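Local coordinates for 3-hydroxyisobutyrate dehydrogenase family protein (Geobacter sulfurreducens, PDB 3PDU) that probably reduces succinic semialdehyde to gamma-hydroxybutyrate using NADPH, as a member of the beta-hydroxyacid dehydrogenase family, at residues I11-N19 and G123-L133. Sequence-based numbering, arbitrary orientation.
Sequences IMGGPMAAN and GTKKPAEDGTL. With NAP (NADP nicotinamide-adenine-dinucleotide phosphate), chain I.
Met12 and Ala128 meet where helix 13-19 of a Rossmann-type fold lies nearly parallel to helix 125-130, the axes of the two segments 14° apart, a worked example of how two helices pack side by side while the turns leading into them line a cofactor pocket. Met12, bent at chi2 and chi3 (-74°), curls its thioether into the hollow between the nicotinamide and the second helix. CE lies 3.8 Å from Ala128 CB and 3.7 Å from Leu133 CD2, while SD sits 3.3 Å from the carboxamide carbon C7N of NADP. With Met12 cut back to an alanine, a gap would probably open between the nicotinamide, Ala128 and Leu133, and the ring would lose its backing. The small Ala128 methyl is the next bump, fitting among Met12, Pro15 and Met16. Beyond it, Pro15 CB rests 3.8 Å from Glu129 CG, and the Leu133 and Met16 side chains cross at about a right angle, CD1 of Leu133 lying against CG and SD of Met16. On the outer flank Ile11 CG2 abuts the aliphatic stem of Lys125, whose NZ forms a salt bridge with Glu129 OE2. The backbone amides of Ile11 and Met12 each bind a pyrophosphate oxygen, the former nearly straight at 176°. At the far end, Asn19 ND2 makes a weak 3.4 Å hydrogen bond to Glu129 O.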
ATOM      1  N   ILE A  11      -2.190   8.382  30.648  1.00 17.35           N
ATOM      2  CA  ILE A  11      -3.214   7.342  30.650  1.00 16.66           C
ATOM      3  C   ILE A  11      -2.691   6.059  31.273  1.00 17.54           C
ATOM      4  O   ILE A  11      -3.408   5.408  32.044  1.00 18.78           O
ATOM      5  CB  ILE A  11      -3.739   7.075  29.221  1.00 17.02           C
ATOM      6  CG1 ILE A  11      -4.580   8.275  28.765  1.00 18.72           C
ATOM      7  CG2 ILE A  11      -4.554   5.783  29.166  1.00 16.11           C
ATOM      8  CD1 ILE A  11      -4.843   8.315  27.288  1.00 25.27           C
ATOM      9  N   MET A  12      -1.449   5.698  30.949  1.00 17.61           N
ATOM     10  CA  MET A  12      -0.819   4.496  31.506  1.00 17.64           C
ATOM     11  C   MET A  12      -0.132   4.789  32.849  1.00 19.28           C
ATOM     12  O   MET A  12      -0.289   4.042  33.818  1.00 14.78           O
ATOM     13  CB  MET A  12       0.211   3.913  30.525  1.00 16.83           C
ATOM     14  CG  MET A  12      -0.381   3.391  29.199  1.00 18.87           C
ATOM     15  SD  MET A  12      -1.411   1.936  29.459  1.00 19.55           S
ATOM     16  CE  MET A  12      -0.164   0.672  29.762  1.00 16.01           C
ATOM     17  N   GLY A  13       0.636   5.873  32.894  1.00 15.61           N
ATOM     18  CA  GLY A  13       1.457   6.179  34.057  1.00 19.63           C
ATOM     19  C   GLY A  13       0.669   6.481  35.322  1.00 21.98           C
ATOM     20  O   GLY A  13       1.111   6.174  36.430  1.00 19.94           O
ATOM     21  N   GLY A  14      -0.481   7.127  35.165  1.00 15.39           N
ATOM     22  CA  GLY A  14      -1.343   7.421  36.308  1.00 15.86           C
ATOM     23  C   GLY A  14      -1.716   6.144  37.058  1.00 17.67           C
ATOM     24  O   GLY A  14      -1.418   6.010  38.244  1.00 20.27           O
ATOM     25  N   PRO A  15      -2.384   5.205  36.371  1.00 19.06           N
ATOM     26  CA  PRO A  15      -2.811   3.943  36.994  1.00 19.53           C
ATOM     27  C   PRO A  15      -1.624   3.114  37.494  1.00 19.37           C
ATOM     28  O   PRO A  15      -1.734   2.455  38.528  1.00 18.98           O
ATOM     29  CB  PRO A  15      -3.508   3.191  35.851  1.00 21.13           C
ATOM     30  CG  PRO A  15      -3.857   4.222  34.843  1.00 23.68           C
ATOM     31  CD  PRO A  15      -2.952   5.400  35.025  1.00 18.47           C
ATOM     32  N   MET A  16      -0.511   3.139  36.767  1.00 17.29           N
ATOM     33  CA  MET A  16       0.671   2.379  37.166  1.00 16.97           C
ATOM     34  C   MET A  16       1.256   2.953  38.448  1.00 17.36           C
ATOM     35  O   MET A  16       1.536   2.212  39.395  1.00 18.22           O
ATOM     36  CB  MET A  16       1.736   2.365  36.053  1.00 16.33           C
ATOM     37  CG  MET A  16       1.319   1.537  34.840  1.00 13.52           C
ATOM     38  SD  MET A  16       2.342   1.904  33.408  1.00 15.92           S
ATOM     39  CE  MET A  16       3.925   1.154  33.822  1.00 19.70           C
ATOM     40  N   ALA A  17       1.426   4.273  38.489  1.00 15.22           N
ATOM     41  CA  ALA A  17       1.926   4.909  39.705  1.00 16.90           C
ATOM     42  C   ALA A  17       0.984   4.631  40.883  1.00 19.39           C
ATOM     43  O   ALA A  17       1.436   4.352  41.995  1.00 16.92           O
ATOM     44  CB  ALA A  17       2.117   6.419  39.494  1.00 18.33           C
ATOM     45  N   ALA A  18      -0.321   4.680  40.627  1.00 19.19           N
ATOM     46  CA  ALA A  18      -1.321   4.441  41.669  1.00 22.42           C
ATOM     47  C   ALA A  18      -1.229   3.013  42.217  1.00 25.60           C
ATOM     48  O   ALA A  18      -1.408   2.786  43.417  1.00 17.47           O
ATOM     49  CB  ALA A  18      -2.725   4.716  41.138  1.00 19.10           C
ATOM     50  N   ASN A  19      -0.968   2.050  41.334  1.00 14.79           N
ATOM     51  CA  ASN A  19      -0.762   0.675  41.771  1.00 15.93           C
ATOM     52  C   ASN A  19       0.410   0.524  42.749  1.00 19.42           C
ATOM     53  O   ASN A  19       0.335  -0.257  43.692  1.00 21.86           O
ATOM     54  CB  ASN A  19      -0.576  -0.251  40.569  1.00 15.45           C
ATOM     55  CG  ASN A  19      -1.888  -0.625  39.930  1.00 22.96           C
ATOM     56  OD1 ASN A  19      -2.941  -0.469  40.545  1.00 22.05           O
ATOM     57  ND2 ASN A  19      -1.842  -1.126  38.699  1.00 20.29           N
ATOM     58  N   GLY A 123      -0.357  -4.219  26.787  1.00 19.38           N
ATOM     59  CA  GLY A 123      -1.524  -4.059  27.646  1.00 17.84           C
ATOM     60  C   GLY A 123      -1.911  -2.589  27.688  1.00 22.93           C
ATOM     61  O   GLY A 123      -1.039  -1.725  27.728  1.00 23.30           O
ATOM     62  N   THR A 124      -3.210  -2.306  27.672  1.00 18.39           N
ATOM     63  CA  THR A 124      -3.702  -0.939  27.505  1.00 17.34           C
ATOM     64  C   THR A 124      -4.180  -0.368  28.845  1.00 19.56           C
ATOM     65  O   THR A 124      -3.717  -0.797  29.901  1.00 19.56           O
ATOM     66  CB  THR A 124      -4.791  -0.860  26.358  1.00 21.07           C
ATOM     67  OG1 THR A 124      -5.179   0.493  26.123  1.00 27.82           O
ATOM     68  CG2 THR A 124      -6.021  -1.664  26.706  1.00 18.74           C
ATOM     69  N   LYS A 125      -5.068   0.620  28.800  1.00 16.14           N
ATOM     70  CA  LYS A 125      -5.537   1.301  30.004  1.00 17.25           C
ATOM     71  C   LYS A 125      -6.078   0.384  31.116  1.00 19.54           C
ATOM     72  O   LYS A 125      -5.676   0.496  32.279  1.00 17.75           O
ATOM     73  CB  LYS A 125      -6.596   2.346  29.640  1.00 15.94           C
ATOM     74  CG  LYS A 125      -7.045   3.187  30.838  1.00 22.96           C
ATOM     75  CD  LYS A 125      -7.894   4.361  30.391  1.00 25.72           C
ATOM     76  CE  LYS A 125      -9.375   4.073  30.513  1.00 41.67           C
ATOM     77  NZ  LYS A 125      -9.868   4.221  31.909  1.00 41.40           N
ATOM     78  N   LYS A 126      -7.009  -0.505  30.782  1.00 18.78           N
ATOM     79  CA  LYS A 126      -7.575  -1.385  31.810  1.00 16.74           C
ATOM     80  C   LYS A 126      -6.518  -2.296  32.465  1.00 18.83           C
ATOM     81  O   LYS A 126      -6.465  -2.400  33.687  1.00 19.69           O
ATOM     82  CB  LYS A 126      -8.754  -2.205  31.257  1.00 22.88           C
ATOM     83  CG  LYS A 126      -9.297  -3.222  32.251  1.00 25.57           C
ATOM     84  CD  LYS A 126     -10.652  -3.769  31.826  1.00 31.15           C
ATOM     85  CE  LYS A 126     -11.005  -5.037  32.611  1.00 37.55           C
ATOM     86  NZ  LYS A 126     -11.052  -4.795  34.083  1.00 31.39           N
ATOM     87  N   PRO A 127      -5.689  -2.977  31.655  1.00 18.83           N
ATOM     88  CA  PRO A 127      -4.573  -3.740  32.244  1.00 21.48           C
ATOM     89  C   PRO A 127      -3.641  -2.894  33.133  1.00 17.33           C
ATOM     90  O   PRO A 127      -3.171  -3.396  34.149  1.00 18.67           O
ATOM     91  CB  PRO A 127      -3.826  -4.279  31.013  1.00 19.66           C
ATOM     92  CG  PRO A 127      -4.918  -4.444  29.977  1.00 24.91           C
ATOM     93  CD  PRO A 127      -5.854  -3.257  30.213  1.00 17.23           C
ATOM     94  N   ALA A 128      -3.391  -1.639  32.768  1.00 14.33           N
ATOM     95  CA  ALA A 128      -2.570  -0.779  33.599  1.00 16.59           C
ATOM     96  C   ALA A 128      -3.259  -0.585  34.946  1.00 21.09           C
ATOM     97  O   ALA A 128      -2.631  -0.724  35.998  1.00 18.05           O
ATOM     98  CB  ALA A 128      -2.323   0.556  32.922  1.00 15.50           C
ATOM     99  N   GLU A 129      -4.557  -0.289  34.909  1.00 20.43           N
ATOM    100  CA  GLU A 129      -5.343  -0.116  36.133  1.00 20.05           C
ATOM    101  C   GLU A 129      -5.342  -1.379  36.985  1.00 22.58           C
ATOM    102  O   GLU A 129      -5.171  -1.314  38.205  1.00 17.16           O
ATOM    103  CB  GLU A 129      -6.791   0.279  35.801  1.00 24.76           C
ATOM    104  CG  GLU A 129      -6.953   1.704  35.295  1.00 19.82           C
ATOM    105  CD  GLU A 129      -8.292   1.938  34.599  1.00 29.57           C
ATOM    106  OE1 GLU A 129      -9.065   0.970  34.419  1.00 26.13           O
ATOM    107  OE2 GLU A 129      -8.573   3.096  34.231  1.00 24.76           O
ATOM    108  N   ASP A 130      -5.531  -2.526  36.336  1.00 18.02           N
ATOM    109  CA  ASP A 130      -5.686  -3.799  37.035  1.00 21.97           C
ATOM    110  C   ASP A 130      -4.366  -4.427  37.472  1.00 22.11           C
ATOM    111  O   ASP A 130      -4.368  -5.378  38.243  1.00 23.56           O
ATOM    112  CB  ASP A 130      -6.407  -4.817  36.144  1.00 22.98           C
ATOM    113  CG  ASP A 130      -7.858  -4.443  35.858  1.00 30.72           C
ATOM    114  OD1 ASP A 130      -8.384  -3.514  36.495  1.00 28.73           O
ATOM    115  OD2 ASP A 130      -8.473  -5.093  34.986  1.00 31.27           O
ATOM    116  N   GLY A 131      -3.251  -3.934  36.941  1.00 18.87           N
ATOM    117  CA  GLY A 131      -1.960  -4.541  37.216  1.00 20.11           C
ATOM    118  C   GLY A 131      -1.727  -5.823  36.425  1.00 20.42           C
ATOM    119  O   GLY A 131      -1.042  -6.735  36.889  1.00 18.28           O
ATOM    120  N   THR A 132      -2.274  -5.903  35.218  1.00 17.41           N
ATOM    121  CA  THR A 132      -2.138  -7.128  34.444  1.00 16.65           C
ATOM    122  C   THR A 132      -1.347  -6.911  33.145  1.00 21.92           C
ATOM    123  O   THR A 132      -1.569  -7.591  32.146  1.00 18.77           O
ATOM    124  CB  THR A 132      -3.502  -7.744  34.158  1.00 20.10           C
ATOM    125  OG1 THR A 132      -4.315  -6.803  33.433  1.00 21.63           O
ATOM    126  CG2 THR A 132      -4.201  -8.098  35.495  1.00 20.00           C
ATOM    127  N   LEU A 133      -0.415  -5.966  33.180  1.00 14.74           N
ATOM    128  CA  LEU A 133       0.454  -5.677  32.036  1.00 14.28           C
ATOM    129  C   LEU A 133       1.411  -6.841  31.772  1.00 20.26           C
ATOM    130  O   LEU A 133       1.709  -7.619  32.674  1.00 20.50           O
ATOM    131  CB  LEU A 133       1.284  -4.421  32.317  1.00 13.84           C
ATOM    132  CG  LEU A 133       0.503  -3.120  32.505  1.00 18.92           C
ATOM    133  CD1 LEU A 133       1.443  -1.988  32.974  1.00 15.97           C
ATOM    134  CD2 LEU A 133      -0.223  -2.719  31.216  1.00 15.54           C
TER
HETATM  135  PA  NAP I 301      -0.302   9.781  27.333  1.00 23.05           P
HETATM  136  O1A NAP I 301      -0.373  10.576  26.095  1.00 21.29           O
HETATM  137  O2A NAP I 301      -1.563   9.750  28.094  1.00 22.17           O
HETATM  138  O5B NAP I 301       0.897  10.263  28.269  1.00 21.12           O
HETATM  139  C5B NAP I 301       2.154  10.670  27.797  1.00 20.90           C
HETATM  140  C4B NAP I 301       2.979  11.116  29.004  1.00 17.54           C
HETATM  141  O4B NAP I 301       4.224  11.625  28.546  1.00 20.01           O
HETATM  142  C3B NAP I 301       2.318  12.251  29.799  1.00 21.66           C
HETATM  143  O3B NAP I 301       2.707  12.111  31.154  1.00 21.08           O
HETATM  144  C2B NAP I 301       2.983  13.493  29.229  1.00 17.60           C
HETATM  145  O2B NAP I 301       3.086  14.597  30.093  1.00 21.47           O
HETATM  146  C1B NAP I 301       4.375  12.948  28.992  1.00 16.23           C
HETATM  147  N9A NAP I 301       5.135  13.731  28.012  1.00 22.27           N
HETATM  148  C8A NAP I 301       4.912  13.864  26.668  1.00 22.05           C
HETATM  149  N7A NAP I 301       5.884  14.676  26.173  1.00 18.40           N
HETATM  150  C5A NAP I 301       6.715  15.035  27.172  1.00 19.05           C
HETATM  151  C6A NAP I 301       7.854  15.826  27.212  1.00 21.86           C
HETATM  152  N6A NAP I 301       8.324  16.396  26.096  1.00 21.73           N
HETATM  153  N1A NAP I 301       8.485  16.012  28.420  1.00 21.65           N
HETATM  154  C2A NAP I 301       8.006  15.415  29.570  1.00 20.32           C
HETATM  155  N3A NAP I 301       6.875  14.629  29.521  1.00 19.87           N
HETATM  156  C4A NAP I 301       6.246  14.448  28.337  1.00 19.96           C
HETATM  157  O3  NAP I 301       0.185   8.329  26.865  1.00 22.97           O
HETATM  158  PN  NAP I 301       0.069   6.867  27.504  1.00 19.45           P
HETATM  159  O1N NAP I 301      -1.038   6.170  26.827  1.00 25.96           O
HETATM  160  O2N NAP I 301       0.174   6.984  28.981  1.00 17.42           O
HETATM  161  O5D NAP I 301       1.442   6.286  26.902  1.00 24.54           O
HETATM  162  C5D NAP I 301       2.684   6.383  27.563  1.00 20.82           C
HETATM  163  C4D NAP I 301       3.613   5.393  26.870  1.00 21.78           C
HETATM  164  O4D NAP I 301       3.109   4.082  27.030  1.00 21.11           O
HETATM  165  C3D NAP I 301       3.649   5.636  25.365  1.00 18.53           C
HETATM  166  O3D NAP I 301       4.946   5.293  24.902  1.00 20.04           O
HETATM  167  C2D NAP I 301       2.659   4.639  24.800  1.00 21.31           C
HETATM  168  O2D NAP I 301       2.943   4.284  23.454  1.00 19.17           O
HETATM  169  C1D NAP I 301       2.910   3.488  25.766  1.00 20.92           C
HETATM  170  N1N NAP I 301       1.830   2.512  25.908  1.00 22.84           N
HETATM  171  C2N NAP I 301       0.521   2.907  25.946  1.00 15.83           C
HETATM  172  C3N NAP I 301      -0.489   1.954  26.112  1.00 23.48           C
HETATM  173  C7N NAP I 301      -1.944   2.358  26.189  1.00 22.14           C
HETATM  174  O7N NAP I 301      -2.907   1.375  25.970  1.00 27.36           O
HETATM  175  N7N NAP I 301      -2.316   3.618  26.430  1.00 20.85           N
HETATM  176  C4N NAP I 301      -0.143   0.611  26.244  1.00 23.83           C
HETATM  177  C5N NAP I 301       1.196   0.219  26.226  1.00 23.14           C
HETATM  178  C6N NAP I 301       2.179   1.189  26.070  1.00 27.40           C
HETATM  179  P2B NAP I 301       1.946  15.736  30.089  1.00 23.61           P
HETATM  180  O1X NAP I 301       2.645  16.977  30.561  1.00 20.56           O
HETATM  181  O2X NAP I 301       1.388  15.879  28.689  1.00 22.06           O
HETATM  182  O3X NAP I 301       0.837  15.339  31.018  1.00 21.11           O
HETATM  183  O   HOH W   1      -4.132  -3.558  40.642  1.00 34.25           O